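Long-range contact in Glucanase/chitosanase (Paenibacillus fukuinensis, PDB 4ZY9), which comprises a chitosan-binding CBM32 module, a beta-sandwich domain of a larger enzyme that probably hydrolyses chitosan and beta-glucan: residues T59-A70 with Y126-G137. The protein carries 1 engineered substitution. Sequence-based numbering, arbitrary orientation. Where two conformers were deposited one is given.
Sequences TVNRVKLNWEAA and YGYSLWEFEVYG
Antiparallel pairing of R62-N66 with E132-Y136 joins two strands of one sheet of the CBM32 beta-sandwich, and it illustrates how a two-faced ladder separates core from surface. Hydrogen-bonded pairs R62-Y136, K64-E134 and N66-E132 alternate with V63-V135 and L65-F133, whose side chains face the other sheet. A classic beta bulge interrupts each end: N61 and R62 both face Y136, while W131 and E132 both face N66. N61 N gives Y136 O a hydrogen bond of 2.8 Å, and R62 N adds a weak one.

On the inner face, CD2 of L65 sits over the F133 ring, 3.8 Å from its centroid. F133 reaches onto I50 and the engineered M117 of the opposing sheet. Beyond the second bulge, L130 CD2 lies 3.6 Å from the centroid of the six-membered ring of W67, over its face, while W67 NE1 bonds to D103.

The polar face runs R62, Y136, E134, K64, E132, N66. With CG anti to the backbone N (chi1 166°) and an extended chain, R62 lays its guanidinium flat over Y136, planes 11° apart, NH1 above the ring centre; NE keeps a salt bridge to D104. A leucine in place of Y136 would probably cost the guanidinium its flat cation-pi partner and leave E134 OE1 without the hydrogen bond from Y136 OH (2.6 Å). K64 NZ is 4.3 Å from E134 OE1, beyond a salt bridge; one water bridges NZ to E134 OE1, and a second joins NZ to E134 OE2 and, weakly, to E132 OE1. At the next pair, N66 ND2 donates within its own amide plane to the anti lone pair of E132 OE1, at 3.0 Å and 169°.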
loop_
_atom_site.group_PDB
_atom_site.type_symbol
_atom_site.label_atom_id
_atom_site.label_comp_id
_atom_site.label_asym_id
_atom_site.label_seq_id
_atom_site.Cartn_x
_atom_site.Cartn_y
_atom_site.Cartn_z
ATOM N N THR A 59 3.087 15.599 5.012
ATOM C CA THR A 59 4.237 15.461 4.229
ATOM C C THR A 59 4.628 13.990 4.187
ATOM O O THR A 59 4.766 13.409 5.273
ATOM C CB THR A 59 5.347 16.339 4.865
ATOM O OG1 THR A 59 4.928 17.689 4.728
ATOM C CG2 THR A 59 6.564 16.171 4.032
ATOM N N VAL A 60 4.869 13.470 3.049
ATOM C CA VAL A 60 5.295 12.103 2.898
ATOM C C VAL A 60 6.442 12.010 1.915
ATOM O O VAL A 60 6.490 12.709 0.840
ATOM C CB VAL A 60 4.178 11.163 2.479
ATOM C CG1 VAL A 60 2.930 11.277 3.249
ATOM C CG2 VAL A 60 3.817 11.474 1.128
ATOM N N ASN A 61 7.466 11.166 2.235
ATOM C CA ASN A 61 8.569 10.944 1.352
ATOM C C ASN A 61 9.014 9.521 1.265
ATOM O O ASN A 61 10.025 9.213 0.611
ATOM C CB ASN A 61 9.708 11.863 1.710
ATOM C CG ASN A 61 10.347 11.478 3.022
ATOM O OD1 ASN A 61 9.985 10.595 3.727
ATOM N ND2 ASN A 61 11.420 12.242 3.371
ATOM N N ARG A 62 8.343 8.559 1.948
ATOM C CA ARG A 62 8.864 7.195 1.997
ATOM C C ARG A 62 7.718 6.208 2.256
ATOM O O ARG A 62 6.826 6.522 3.067
ATOM C CB ARG A 62 9.965 7.081 3.022
ATOM C CG ARG A 62 10.347 5.731 3.407
ATOM C CD ARG A 62 11.381 5.616 4.572
ATOM N NE ARG A 62 11.655 4.262 4.995
ATOM C CZ ARG A 62 11.753 3.905 6.274
ATOM N NH1 ARG A 62 11.752 4.765 7.260
ATOM N NH2 ARG A 62 11.943 2.599 6.556
ATOM N N VAL A 63 7.778 5.066 1.612
ATOM C CA VAL A 63 6.837 3.981 1.888
ATOM C C VAL A 63 7.622 2.721 2.054
ATOM O O VAL A 63 8.566 2.419 1.269
ATOM C CB VAL A 63 5.866 3.757 0.702
ATOM C CG1 VAL A 63 5.057 2.480 0.813
ATOM C CG2 VAL A 63 4.876 4.885 0.627
ATOM N N LYS A 64 7.306 1.953 3.102
ATOM C CA LYS A 64 7.875 0.609 3.296
ATOM C C LYS A 64 6.786 -0.441 3.193
ATOM O O LYS A 64 5.721 -0.359 3.877
ATOM C CB LYS A 64 8.616 0.520 4.617
ATOM C CG LYS A 64 9.325 -0.796 4.770
ATOM C CD LYS A 64 10.031 -0.864 6.199
ATOM C CE LYS A 64 10.330 -2.268 6.695
ATOM N NZ LYS A 64 10.605 -2.602 8.120
ATOM N N LEU A 65 6.991 -1.425 2.371
ATOM C CA LEU A 65 6.099 -2.583 2.163
ATOM C C LEU A 65 6.719 -3.857 2.676
ATOM O O LEU A 65 7.917 -4.152 2.295
ATOM C CB LEU A 65 5.750 -2.745 0.754
ATOM C CG LEU A 65 5.144 -1.505 0.038
ATOM C CD1 LEU A 65 4.923 -1.770 -1.427
ATOM C CD2 LEU A 65 3.810 -1.103 0.655
ATOM N N ASN A 66 6.042 -4.621 3.486
ATOM C CA ASN A 66 6.481 -5.944 3.876
ATOM C C ASN A 66 5.544 -6.955 3.274
ATOM O O ASN A 66 4.409 -7.145 3.762
ATOM C CB ASN A 66 6.508 -6.054 5.374
ATOM C CG ASN A 66 6.912 -7.466 5.860
ATOM O OD1 ASN A 66 7.274 -8.290 5.118
ATOM N ND2 ASN A 66 6.943 -7.599 7.201
ATOM N N TRP A 67 5.929 -7.492 2.137
ATOM C CA TRP A 67 5.120 -8.446 1.401
ATOM C C TRP A 67 4.996 -9.787 1.958
ATOM O O TRP A 67 6.011 -10.333 2.474
ATOM C CB TRP A 67 5.688 -8.565 -0.010
ATOM C CG TRP A 67 5.624 -7.342 -0.896
ATOM C CD1 TRP A 67 6.596 -6.520 -1.199
ATOM C CD2 TRP A 67 4.484 -6.907 -1.655
ATOM N NE1 TRP A 67 6.172 -5.548 -2.046
ATOM C CE2 TRP A 67 4.845 -5.753 -2.294
ATOM C CE3 TRP A 67 3.119 -7.297 -1.769
ATOM C CZ2 TRP A 67 3.965 -5.080 -3.178
ATOM C CZ3 TRP A 67 2.308 -6.656 -2.622
ATOM C CH2 TRP A 67 2.688 -5.536 -3.271
ATOM N N GLU A 68 3.832 -10.413 1.851
ATOM C CA GLU A 68 3.735 -11.819 1.995
ATOM C C GLU A 68 4.233 -12.488 0.667
ATOM O O GLU A 68 4.575 -11.824 -0.257
ATOM C CB GLU A 68 2.292 -12.142 2.416
ATOM C CG GLU A 68 1.958 -13.630 2.817
ATOM C CD GLU A 68 1.381 -14.448 1.709
ATOM O OE1 GLU A 68 1.007 -13.978 0.627
ATOM O OE2 GLU A 68 1.339 -15.697 1.931
ATOM N N ALA A 69 4.199 -13.825 0.652
ATOM C CA ALA A 69 4.681 -14.540 -0.533
ATOM C C ALA A 69 4.022 -13.987 -1.776
ATOM O O ALA A 69 4.586 -14.031 -2.861
ATOM C CB ALA A 69 4.414 -16.027 -0.395
ATOM N N ALA A 70 2.750 -13.616 -1.701
ATOM C CA ALA A 70 1.990 -13.165 -2.864
ATOM C C ALA A 70 2.304 -11.708 -3.157
ATOM O O ALA A 70 1.469 -10.757 -2.803
ATOM C CB ALA A 70 0.525 -13.451 -2.624
ATOM N N TYR A 126 -1.405 -16.221 -7.219
ATOM C CA TYR A 126 -2.427 -16.060 -6.170
ATOM C C TYR A 126 -2.953 -14.635 -6.258
ATOM O O TYR A 126 -3.412 -14.239 -7.337
ATOM C CB TYR A 126 -1.916 -16.483 -4.780
ATOM C CG TYR A 126 -1.379 -17.894 -4.821
ATOM C CD1 TYR A 126 -2.181 -18.910 -5.204
ATOM C CD2 TYR A 126 -0.030 -18.168 -4.714
ATOM C CE1 TYR A 126 -1.675 -20.231 -5.340
ATOM C CE2 TYR A 126 0.516 -19.469 -4.862
ATOM C CZ TYR A 126 -0.308 -20.493 -5.169
ATOM O OH TYR A 126 0.098 -21.790 -5.322
ATOM N N GLY A 127 -2.962 -13.874 -5.132
ATOM C CA GLY A 127 -3.403 -12.491 -5.159
ATOM C C GLY A 127 -2.185 -11.540 -4.872
ATOM O O GLY A 127 -1.051 -11.824 -5.276
ATOM N N TYR A 128 -2.508 -10.495 -4.124
ATOM C CA TYR A 128 -1.592 -9.500 -3.637
ATOM C C TYR A 128 -1.731 -9.463 -2.127
ATOM O O TYR A 128 -2.904 -9.386 -1.662
ATOM C CB TYR A 128 -1.838 -8.123 -4.222
ATOM C CG TYR A 128 -1.748 -7.975 -5.696
ATOM C CD1 TYR A 128 -2.731 -8.445 -6.570
ATOM C CD2 TYR A 128 -0.663 -7.288 -6.242
ATOM C CE1 TYR A 128 -2.619 -8.256 -7.945
ATOM C CE2 TYR A 128 -0.608 -7.135 -7.578
ATOM C CZ TYR A 128 -1.556 -7.610 -8.438
ATOM O OH TYR A 128 -1.387 -7.400 -9.837
ATOM N N SER A 129 -0.639 -9.515 -1.365
ATOM C CA SER A 129 -0.802 -9.527 0.100
ATOM C C SER A 129 0.375 -8.883 0.818
ATOM O O SER A 129 1.534 -9.086 0.468
ATOM C CB SER A 129 -0.936 -10.972 0.560
ATOM O OG SER A 129 -1.128 -11.067 1.923
ATOM N N LEU A 130 0.025 -8.011 1.776
ATOM C CA LEU A 130 0.932 -7.192 2.548
ATOM C C LEU A 130 0.741 -7.432 4.027
ATOM O O LEU A 130 -0.375 -7.177 4.528
ATOM C CB LEU A 130 0.750 -5.731 2.266
ATOM C CG LEU A 130 1.244 -5.231 0.923
ATOM C CD1 LEU A 130 0.617 -3.939 0.510
ATOM C CD2 LEU A 130 2.782 -5.149 0.880
ATOM N N TRP A 131 1.807 -7.818 4.753
ATOM C CA TRP A 131 1.821 -7.779 6.176
ATOM C C TRP A 131 1.717 -6.390 6.727
ATOM O O TRP A 131 1.032 -6.143 7.733
ATOM C CB TRP A 131 3.120 -8.492 6.752
ATOM C CG TRP A 131 3.374 -9.882 6.328
ATOM C CD1 TRP A 131 4.367 -10.249 5.509
ATOM C CD2 TRP A 131 2.693 -11.093 6.781
ATOM N NE1 TRP A 131 4.344 -11.620 5.382
ATOM C CE2 TRP A 131 3.285 -12.144 6.095
ATOM C CE3 TRP A 131 1.601 -11.350 7.621
ATOM C CZ2 TRP A 131 2.890 -13.472 6.348
ATOM C CZ3 TRP A 131 1.224 -12.669 7.777
ATOM C CH2 TRP A 131 1.832 -13.672 7.086
ATOM N N GLU A 132 2.539 -5.503 6.148
ATOM C CA GLU A 132 2.709 -4.213 6.662
ATOM C C GLU A 132 2.906 -3.191 5.507
ATOM O O GLU A 132 3.583 -3.494 4.522
ATOM C CB GLU A 132 3.865 -4.053 7.643
ATOM C CG GLU A 132 3.763 -5.004 8.812
ATOM C CD GLU A 132 5.037 -5.063 9.701
ATOM O OE1 GLU A 132 6.015 -5.639 9.236
ATOM O OE2 GLU A 132 5.008 -4.495 10.768
ATOM N N PHE A 133 2.340 -2.001 5.651
ATOM C CA PHE A 133 2.517 -0.863 4.715
ATOM C C PHE A 133 2.677 0.355 5.597
ATOM O O PHE A 133 1.725 0.686 6.335
ATOM C CB PHE A 133 1.226 -0.830 3.862
ATOM C CG PHE A 133 1.145 0.150 2.757
ATOM C CD1 PHE A 133 1.812 1.404 2.733
ATOM C CD2 PHE A 133 0.213 -0.049 1.708
ATOM C CE1 PHE A 133 1.572 2.345 1.728
ATOM C CE2 PHE A 133 -0.024 0.926 0.755
ATOM C CZ PHE A 133 0.671 2.105 0.739
ATOM N N GLU A 134 3.873 0.910 5.568
ATOM C CA GLU A 134 4.223 2.076 6.434
ATOM C C GLU A 134 4.452 3.264 5.546
ATOM O O GLU A 134 4.954 3.108 4.455
ATOM C CB GLU A 134 5.446 1.741 7.231
ATOM C CG GLU A 134 5.322 0.461 8.089
ATOM C CD GLU A 134 6.576 -0.100 8.700
ATOM O OE1 GLU A 134 7.629 0.469 8.509
ATOM O OE2 GLU A 134 6.490 -1.224 9.329
ATOM N N VAL A 135 4.218 4.434 6.086
ATOM C CA VAL A 135 4.385 5.701 5.397
ATOM C C VAL A 135 5.120 6.675 6.279
ATOM O O VAL A 135 4.805 6.839 7.452
ATOM C CB VAL A 135 2.964 6.289 5.008
ATOM C CG1 VAL A 135 3.157 7.628 4.290
ATOM C CG2 VAL A 135 2.224 5.396 4.123
ATOM N N TYR A 136 6.146 7.324 5.746
ATOM C CA TYR A 136 6.967 8.254 6.490
ATOM C C TYR A 136 7.108 9.571 5.774
ATOM O O TYR A 136 6.931 9.643 4.555
ATOM C CB TYR A 136 8.411 7.702 6.781
ATOM C CG TYR A 136 8.381 6.330 7.427
ATOM C CD1 TYR A 136 8.255 5.108 6.758
ATOM C CD2 TYR A 136 8.499 6.244 8.841
ATOM C CE1 TYR A 136 8.217 3.928 7.478
ATOM C CE2 TYR A 136 8.483 5.044 9.500
ATOM C CZ TYR A 136 8.310 3.976 8.789
ATOM O OH TYR A 136 8.256 2.792 9.593
ATOM N N GLY A 137 7.489 10.624 6.499
ATOM C CA GLY A 137 7.743 11.939 5.918
ATOM C C GLY A 137 8.993 12.582 6.472
ATOM O O GLY A 137 9.232 13.805 6.245
HETATM O O HOH W 1 9.915 -0.384 9.737
HETATM O O HOH W 2 7.618 -3.462 8.657
#